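PDB 6A3F: putative dehydrogenase, which catalyses the NAD(+)-dependent oxidation of levoglucosan to 3-dehydrolevoglucosan, the 3-keto sugar, working as a homotetramer of the Gfo/Idh/MocA family. Local coordinates for residues His38-Ala41 against Tyr42-Pro46; Leu345-Ile348 against Pro349-Ile353; Lys164-Glu168 against Gly169-Arg173. All blocks are in the same frame, centred on the assembly; numbering follows the deposited sequence.

Contact 1 (His38-Ala41 against Tyr42-Pro46); sequences HSLA and YAAMP
With CG anti to its own carbonyl carbon (chi1 -63°), the Tyr42 ring folds back along the helix beside the turn before it, where it meets the carbonyl of His38: Tyr42 CD2 lies 3.0 Å from His38 O. The same oxygen accepts the backbone N-H of Tyr42, N to O 3.1 Å, so the ring lies close beside the oxygen that its own N-H bonds. His38 comes alongside, its CB 4.2 Å from Tyr42 CE2. Beyond that point the two polar ends converge, since His38 ND1 and Tyr42 OH both bond to OD2 of Asp98. Round the helix, Leu40 leans outward and a little onward, with CD1 4.2 Å from Ala44 CB; this pair also packs on the equivalent Ala44 and Leu40 of the second subunit. The ladder of i to i+4 bonds runs on through Ala44 N to Leu40 O and Met45 N to Ala41 O, both 2.9 Å, and the helix kinks at Pro46, whose N makes no bond to the preceding turn. Helix 35-48 is the first helix of the Rossmann fold, with Leu40 and Ala44 at the second subunit and Tyr42 packed on Val26 and Pro56 of the two strands it joins, 23-30 and 55-62, in a beta-alpha-beta unit.

Contact 2 (Leu345-Ile348 against Pro349-Ile353); sequences LWPI and PALGI
Leu351 packs against Trp346 at the middle of the apolar contacts. Its CB lies 3.5 Å from Trp346 CB, and Leu351 CD2 rests 3.8 Å from Trp346 CG, the two side chains crossing at about a right angle. The other branch meets Ile348, with Leu351 CD1 to Ile348 CG1 3.8 Å. Ile353 CD1 approaches Trp346 CD1 at 4.0 Å and also meets Leu345 CD1. The chain reverses through a type II beta turn, Ile348 to Leu351, in the loop between strand 330-334 and helix 355-371; Ala350 takes positive phi at its third position. Among the polar contacts, the turn's closing bond from Leu351 N to Ile348 O is weak at 3.5 Å. A water supplements it, donating to Ile348 O at 2.8 Å and weakly accepting from Leu351 N; it lies in the indole plane at the ring edge. Trp346 NE1 is 2.9 Å from Gly352 O, but the angle at hydrogen is 117°, a weak bond, and its stronger partner is Glu357 OE2. Aromatic contacts extend outward: the Trp346 ring meets Phe48 of its own chain and Tyr355 of the second subunit, both edge-to-face.

Contact 3 (Lys164-Glu168 against Gly169-Arg173); sequences KYIEE and GAIGR
Tyr165 lays its CB against the methyl of Ala170, 4.1 Å between the two CB atoms, just where the chain leaves helix 157-167. The Ala170 methyl also sits over the last turn, 3.3 Å from Tyr165 O. That oxygen accepts the amide of Ala170, N to O 3.0 Å, with the donor nearly along the C=O axis. The second bond is built differently: Gly169 N reaches Ile166 O at 3.0 Å with an angle of 160° at hydrogen, yet it stands above the carbonyl plane, 60° out of it. Together with the positive phi of Gly169, the pair makes a Schellman motif, and a type I beta turn from Gly169 to Gly172 follows directly.

On the sheet-facing side, Ile166 and Ile171 approach obliquely, Ile166 CG1 to Ile171 CD1 4.2 Å. Ile171 holds CG1 between its backbone N and carbonyl carbon (chi1 65°), which starts the branch on the helix side, and CD1 at its end meets Ile166; both isoleucines also pack on Ile299 and Ile306 of the large mixed sheet. A water bridges the turn: it accepts from Ile171 N at 2.9 Å and lies at donating distance from Ile166 O and Gly172 O.

Tyr165 OH bonds to Asp326 O of the third subunit, and Glu168 OE1 forms a salt bridge with Arg327 of the third subunit, which also packs on Tyr165 and Ala170; Lys164 NZ forms a salt bridge with Asp326 of that subunit. The chemistry therefore divides in two. Backbone amides and a water satisfy carbonyls of the terminal turn, those of Tyr165 and Ile166. Among the charged side chains, Lys164 and Glu168 cross to the neighbouring subunit while Glu167 pairs with Lys163 within the chain, so the capped helix end is itself part of the interface with the third subunit.

Overall arrangement
The three contacts follow the chain in the order 1, 3, 2. Contact 1 lies in the nucleotide-binding domain: the His38 side chain is about 4 Å from that of Glu123 and about 5 Å from that of Met34, both NADH-binding residues. Contact 2, centre to centre 18 Å from contact 1, also touches the second subunit, packing on its Met34, which binds NADH, and its Gln183 and Tyr153, which bind levoglucosan, so it lies against that subunit's site. Within its own chain, Ile353 is about 9 Å from Tyr153, side chain to side chain. Contact 3 lies away from the annotated sites, its centre 24 Å from that of contact 2 and 32 Å from that of contact 1, and faces the third subunit instead.

Contact 1 (His38-Ala41 against Tyr42-Pro46)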
loop_
_atom_site.group_PDB
_atom_site.type_symbol
_atom_site.label_atom_id
_atom_site.label_comp_id
_atom_site.label_asym_id
_atom_site.label_seq_id
_atom_site.Cartn_x
_atom_site.Cartn_y
_atom_site.Cartn_z
ATOM N N HIS B 38 30.583 -3.176 5.758
ATOM C CA HIS B 38 31.791 -3.560 5.012
ATOM C C HIS B 38 32.270 -4.954 5.446
ATOM O O HIS B 38 32.511 -5.809 4.606
ATOM C CB HIS B 38 32.875 -2.479 5.160
ATOM C CG HIS B 38 32.483 -1.136 4.639
ATOM N ND1 HIS B 38 33.004 -0.607 3.470
ATOM C CD2 HIS B 38 31.672 -0.182 5.158
ATOM C CE1 HIS B 38 32.499 0.584 3.275
ATOM N NE2 HIS B 38 31.680 0.869 4.299
ATOM N N SER B 39 32.404 -5.170 6.737
ATOM C CA SER B 39 33.020 -6.412 7.207
ATOM C C SER B 39 32.034 -7.561 7.033
ATOM O O SER B 39 32.465 -8.675 6.752
ATOM C CB SER B 39 33.518 -6.278 8.624
ATOM O OG SER B 39 32.480 -5.813 9.457
ATOM N N LEU B 40 30.719 -7.259 7.098
ATOM C CA LEU B 40 29.699 -8.236 6.732
ATOM C C LEU B 40 29.892 -8.670 5.283
ATOM O O LEU B 40 29.789 -9.854 4.992
ATOM C CB LEU B 40 28.314 -7.615 6.890
ATOM C CG LEU B 40 27.166 -8.421 6.298
ATOM C CD1 LEU B 40 27.049 -9.776 6.993
ATOM C CD2 LEU B 40 25.879 -7.637 6.423
ATOM N N ALA B 41 30.052 -7.705 4.378
ATOM C CA ALA B 41 30.173 -8.028 2.976
ATOM C C ALA B 41 31.361 -8.983 2.742
ATOM O O ALA B 41 31.208 -9.971 2.023
ATOM C CB ALA B 41 30.312 -6.781 2.148
ATOM N N TYR B 42 32.507 -8.700 3.372
ATOM C CA TYR B 42 33.733 -9.464 3.121
ATOM C C TYR B 42 33.568 -10.870 3.716
ATOM O O TYR B 42 34.046 -11.829 3.135
ATOM C CB TYR B 42 34.973 -8.698 3.625
ATOM C CG TYR B 42 35.193 -7.386 2.904
ATOM C CD1 TYR B 42 35.158 -7.331 1.521
ATOM C CD2 TYR B 42 35.296 -6.195 3.597
ATOM C CE1 TYR B 42 35.272 -6.131 0.840
ATOM C CE2 TYR B 42 35.396 -4.978 2.932
ATOM C CZ TYR B 42 35.399 -4.952 1.553
ATOM O OH TYR B 42 35.442 -3.768 0.889
ATOM N N ALA B 43 32.885 -10.988 4.836
ATOM C CA ALA B 43 32.695 -12.272 5.507
ATOM C C ALA B 43 31.658 -13.119 4.767
ATOM O O ALA B 43 31.869 -14.325 4.576
ATOM C CB ALA B 43 32.333 -12.032 6.944
ATOM N N ALA B 44 30.571 -12.505 4.285
ATOM C CA ALA B 44 29.437 -13.268 3.787
ATOM C C ALA B 44 29.502 -13.471 2.285
ATOM O O ALA B 44 28.860 -14.386 1.853
ATOM C CB ALA B 44 28.104 -12.624 4.136
ATOM N N MET B 45 30.216 -12.636 1.513
ATOM C CA MET B 45 30.131 -12.734 0.062
ATOM C C MET B 45 30.442 -14.166 -0.433
ATOM O O MET B 45 29.670 -14.690 -1.195
ATOM C CB MET B 45 31.011 -11.712 -0.653
ATOM C CG MET B 45 30.907 -11.820 -2.166
ATOM S SD MET B 45 32.109 -13.019 -2.811
ATOM C CE MET B 45 33.554 -11.951 -2.848
ATOM N N PRO B 46 31.534 -14.817 0.002
ATOM C CA PRO B 46 31.704 -16.201 -0.517
ATOM C C PRO B 46 30.661 -17.221 0.009
ATOM O O PRO B 46 30.444 -18.271 -0.607
ATOM C CB PRO B 46 33.128 -16.547 -0.074
ATOM C CG PRO B 46 33.339 -15.725 1.170
ATOM C CD PRO B 46 32.638 -14.418 0.886
#

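Contact 2 (Leu345-Ile348 against Pro349-Ile353)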
loop_
_atom_site.group_PDB
_atom_site.type_symbol
_atom_site.label_atom_id
_atom_site.label_comp_id
_atom_site.label_asym_id
_atom_site.label_seq_id
_atom_site.Cartn_x
_atom_site.Cartn_y
_atom_site.Cartn_z
ATOM N N LEU B 345 21.166 -15.467 -3.377
ATOM C CA LEU B 345 20.344 -14.927 -2.273
ATOM C C LEU B 345 19.382 -16.009 -1.746
ATOM O O LEU B 345 19.788 -17.113 -1.450
ATOM C CB LEU B 345 19.618 -13.664 -2.796
ATOM C CG LEU B 345 20.578 -12.587 -3.315
ATOM C CD1 LEU B 345 19.873 -11.437 -3.987
ATOM C CD2 LEU B 345 21.457 -12.124 -2.177
ATOM N N TRP B 346 18.141 -15.632 -1.453
ATOM C CA TRP B 346 17.283 -16.446 -0.613
ATOM C C TRP B 346 16.428 -17.409 -1.450
ATOM O O TRP B 346 16.213 -17.153 -2.611
ATOM C CB TRP B 346 16.410 -15.556 0.287
ATOM C CG TRP B 346 17.225 -14.625 1.134
ATOM C CD1 TRP B 346 17.139 -13.261 1.139
ATOM C CD2 TRP B 346 18.253 -14.960 2.084
ATOM N NE1 TRP B 346 18.008 -12.725 2.043
ATOM C CE2 TRP B 346 18.718 -13.738 2.635
ATOM C CE3 TRP B 346 18.817 -16.137 2.561
ATOM C CZ2 TRP B 346 19.701 -13.678 3.616
ATOM C CZ3 TRP B 346 19.810 -16.084 3.515
ATOM C CH2 TRP B 346 20.275 -14.862 4.017
ATOM N N PRO B 347 15.944 -18.495 -0.817
ATOM C CA PRO B 347 15.272 -19.602 -1.503
ATOM C C PRO B 347 13.953 -19.204 -2.158
ATOM O O PRO B 347 13.537 -19.877 -3.107
ATOM C CB PRO B 347 15.016 -20.712 -0.452
ATOM C CG PRO B 347 15.565 -20.194 0.840
ATOM C CD PRO B 347 16.344 -18.945 0.493
ATOM N N ILE B 348 13.287 -18.155 -1.641
ATOM C CA ILE B 348 12.047 -17.697 -2.106
ATOM C C ILE B 348 12.016 -16.174 -2.124
ATOM O O ILE B 348 12.766 -15.536 -1.366
ATOM C CB ILE B 348 10.865 -18.217 -1.260
ATOM C CG1 ILE B 348 11.065 -17.929 0.221
ATOM C CG2 ILE B 348 10.607 -19.696 -1.537
ATOM C CD1 ILE B 348 9.820 -18.239 1.019
ATOM N N PRO B 349 11.111 -15.613 -2.912
ATOM C CA PRO B 349 10.907 -14.159 -2.848
ATOM C C PRO B 349 10.398 -13.778 -1.451
ATOM O O PRO B 349 9.725 -14.582 -0.800
ATOM C CB PRO B 349 9.842 -13.834 -3.898
ATOM C CG PRO B 349 9.904 -15.007 -4.850
ATOM C CD PRO B 349 10.190 -16.166 -3.925
ATOM N N ALA B 350 10.735 -12.556 -1.002
ATOM C CA ALA B 350 10.320 -12.016 0.286
ATOM C C ALA B 350 10.844 -12.784 1.516
ATOM O O ALA B 350 10.338 -12.528 2.628
ATOM C CB ALA B 350 8.821 -11.833 0.339
ATOM N N LEU B 351 11.898 -13.606 1.417
ATOM C CA LEU B 351 12.560 -14.042 2.589
ATOM C C LEU B 351 13.220 -12.856 3.286
ATOM O O LEU B 351 13.299 -12.840 4.515
ATOM C CB LEU B 351 13.585 -15.141 2.312
ATOM C CG LEU B 351 13.760 -16.060 3.506
ATOM C CD1 LEU B 351 12.585 -17.028 3.584
ATOM C CD2 LEU B 351 15.106 -16.738 3.530
ATOM N N GLY B 352 13.640 -11.879 2.495
ATOM C CA GLY B 352 13.907 -10.509 3.002
ATOM C C GLY B 352 15.296 -10.044 2.620
ATOM O O GLY B 352 16.287 -10.665 3.041
ATOM N N ILE B 353 15.336 -9.012 1.790
ATOM C CA ILE B 353 16.552 -8.272 1.420
ATOM C C ILE B 353 16.649 -7.055 2.362
ATOM O O ILE B 353 15.719 -6.298 2.465
ATOM C CB ILE B 353 16.466 -7.823 -0.049
ATOM C CG1 ILE B 353 16.323 -8.991 -1.040
ATOM C CG2 ILE B 353 17.624 -6.907 -0.406
ATOM C CD1 ILE B 353 17.480 -9.961 -1.038
HETATM O O HOH W 1 14.113 -13.135 -1.009
#

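Contact 3 (Lys164-Glu168 against Gly169-Arg173)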
loop_
_atom_site.group_PDB
_atom_site.type_symbol
_atom_site.label_atom_id
_atom_site.label_comp_id
_atom_site.label_asym_id
_atom_site.label_seq_id
_atom_site.Cartn_x
_atom_site.Cartn_y
_atom_site.Cartn_z
ATOM N N LYS B 164 16.870 -4.897 -16.143
ATOM C CA LYS B 164 16.676 -6.044 -17.013
ATOM C C LYS B 164 15.462 -5.779 -17.921
ATOM O O LYS B 164 15.536 -5.991 -19.160
ATOM C CB LYS B 164 16.511 -7.325 -16.210
ATOM C CG LYS B 164 16.141 -8.536 -17.065
ATOM C CD LYS B 164 15.604 -9.703 -16.320
ATOM C CE LYS B 164 15.514 -10.946 -17.198
ATOM N NZ LYS B 164 15.053 -12.138 -16.438
ATOM N N TYR B 165 14.352 -5.341 -17.328
ATOM C CA TYR B 165 13.165 -5.012 -18.071
ATOM C C TYR B 165 13.470 -3.949 -19.115
ATOM O O TYR B 165 13.020 -4.042 -20.250
ATOM C CB TYR B 165 12.027 -4.466 -17.192
ATOM C CG TYR B 165 11.421 -5.417 -16.181
ATOM C CD1 TYR B 165 11.515 -6.799 -16.266
ATOM C CD2 TYR B 165 10.747 -4.898 -15.076
ATOM C CE1 TYR B 165 10.893 -7.633 -15.341
ATOM C CE2 TYR B 165 10.165 -5.715 -14.117
ATOM C CZ TYR B 165 10.236 -7.089 -14.246
ATOM O OH TYR B 165 9.668 -7.890 -13.292
ATOM N N ILE B 166 14.173 -2.899 -18.710
ATOM C CA ILE B 166 14.481 -1.800 -19.646
ATOM C C ILE B 166 15.319 -2.305 -20.829
ATOM O O ILE B 166 14.987 -2.014 -21.990
ATOM C CB ILE B 166 15.184 -0.660 -18.907
ATOM C CG1 ILE B 166 14.177 -0.006 -17.958
ATOM C CG2 ILE B 166 15.764 0.347 -19.904
ATOM C CD1 ILE B 166 14.811 0.872 -16.906
ATOM N N GLU B 167 16.354 -3.070 -20.521
ATOM C CA GLU B 167 17.308 -3.550 -21.554
ATOM C C GLU B 167 16.615 -4.485 -22.556
ATOM O O GLU B 167 16.965 -4.531 -23.749
ATOM C CB GLU B 167 18.487 -4.242 -20.866
ATOM C CG GLU B 167 19.491 -3.291 -20.242
ATOM C CD GLU B 167 19.929 -2.074 -21.068
ATOM O OE1 GLU B 167 19.654 -0.912 -20.640
ATOM O OE2 GLU B 167 20.536 -2.273 -22.160
ATOM N N GLU B 168 15.694 -5.288 -22.067
ATOM C CA GLU B 168 14.891 -6.182 -22.905
ATOM C C GLU B 168 13.899 -5.452 -23.803
ATOM O O GLU B 168 13.316 -6.096 -24.653
ATOM C CB GLU B 168 14.006 -7.087 -22.058
ATOM C CG GLU B 168 14.701 -8.296 -21.534
ATOM C CD GLU B 168 13.716 -9.202 -20.799
ATOM O OE1 GLU B 168 12.451 -8.990 -20.901
ATOM O OE2 GLU B 168 14.222 -10.094 -20.138
ATOM N N GLY B 169 13.591 -4.176 -23.621
ATOM C CA GLY B 169 12.577 -3.573 -24.389
ATOM C C GLY B 169 11.181 -3.733 -23.782
ATOM O O GLY B 169 10.218 -3.263 -24.375
ATOM N N ALA B 170 11.117 -4.260 -22.569
ATOM C CA ALA B 170 9.825 -4.652 -21.927
ATOM C C ALA B 170 8.940 -3.421 -21.650
ATOM O O ALA B 170 7.676 -3.563 -21.653
ATOM C CB ALA B 170 10.081 -5.456 -20.677
ATOM N N ILE B 171 9.521 -2.213 -21.460
ATOM C CA ILE B 171 8.673 -1.023 -21.281
ATOM C C ILE B 171 8.845 -0.045 -22.439
ATOM O O ILE B 171 8.540 1.145 -22.312
ATOM C CB ILE B 171 8.864 -0.331 -19.906
ATOM C CG1 ILE B 171 10.262 0.262 -19.693
ATOM C CG2 ILE B 171 8.504 -1.313 -18.797
ATOM C CD1 ILE B 171 10.324 1.385 -18.670
ATOM N N GLY B 172 9.411 -0.513 -23.548
ATOM C CA GLY B 172 9.626 0.358 -24.700
ATOM C C GLY B 172 10.776 1.332 -24.480
ATOM O O GLY B 172 11.709 1.045 -23.723
ATOM N N ARG B 173 10.669 2.495 -25.106
ATOM C CA ARG B 173 11.682 3.503 -24.950
ATOM C C ARG B 173 11.347 4.371 -23.740
ATOM O O ARG B 173 10.199 4.717 -23.513
ATOM C CB ARG B 173 11.776 4.389 -26.190
ATOM C CG ARG B 173 12.295 3.669 -27.435
ATOM C CD ARG B 173 13.734 3.244 -27.270
ATOM N NE ARG B 173 14.326 2.722 -28.498
ATOM C CZ ARG B 173 14.935 3.445 -29.437
ATOM N NH1 ARG B 173 15.091 4.747 -29.296
ATOM N NH2 ARG B 173 15.440 2.827 -30.496
HETATM O O HOH W 2 12.186 -1.287 -22.215
#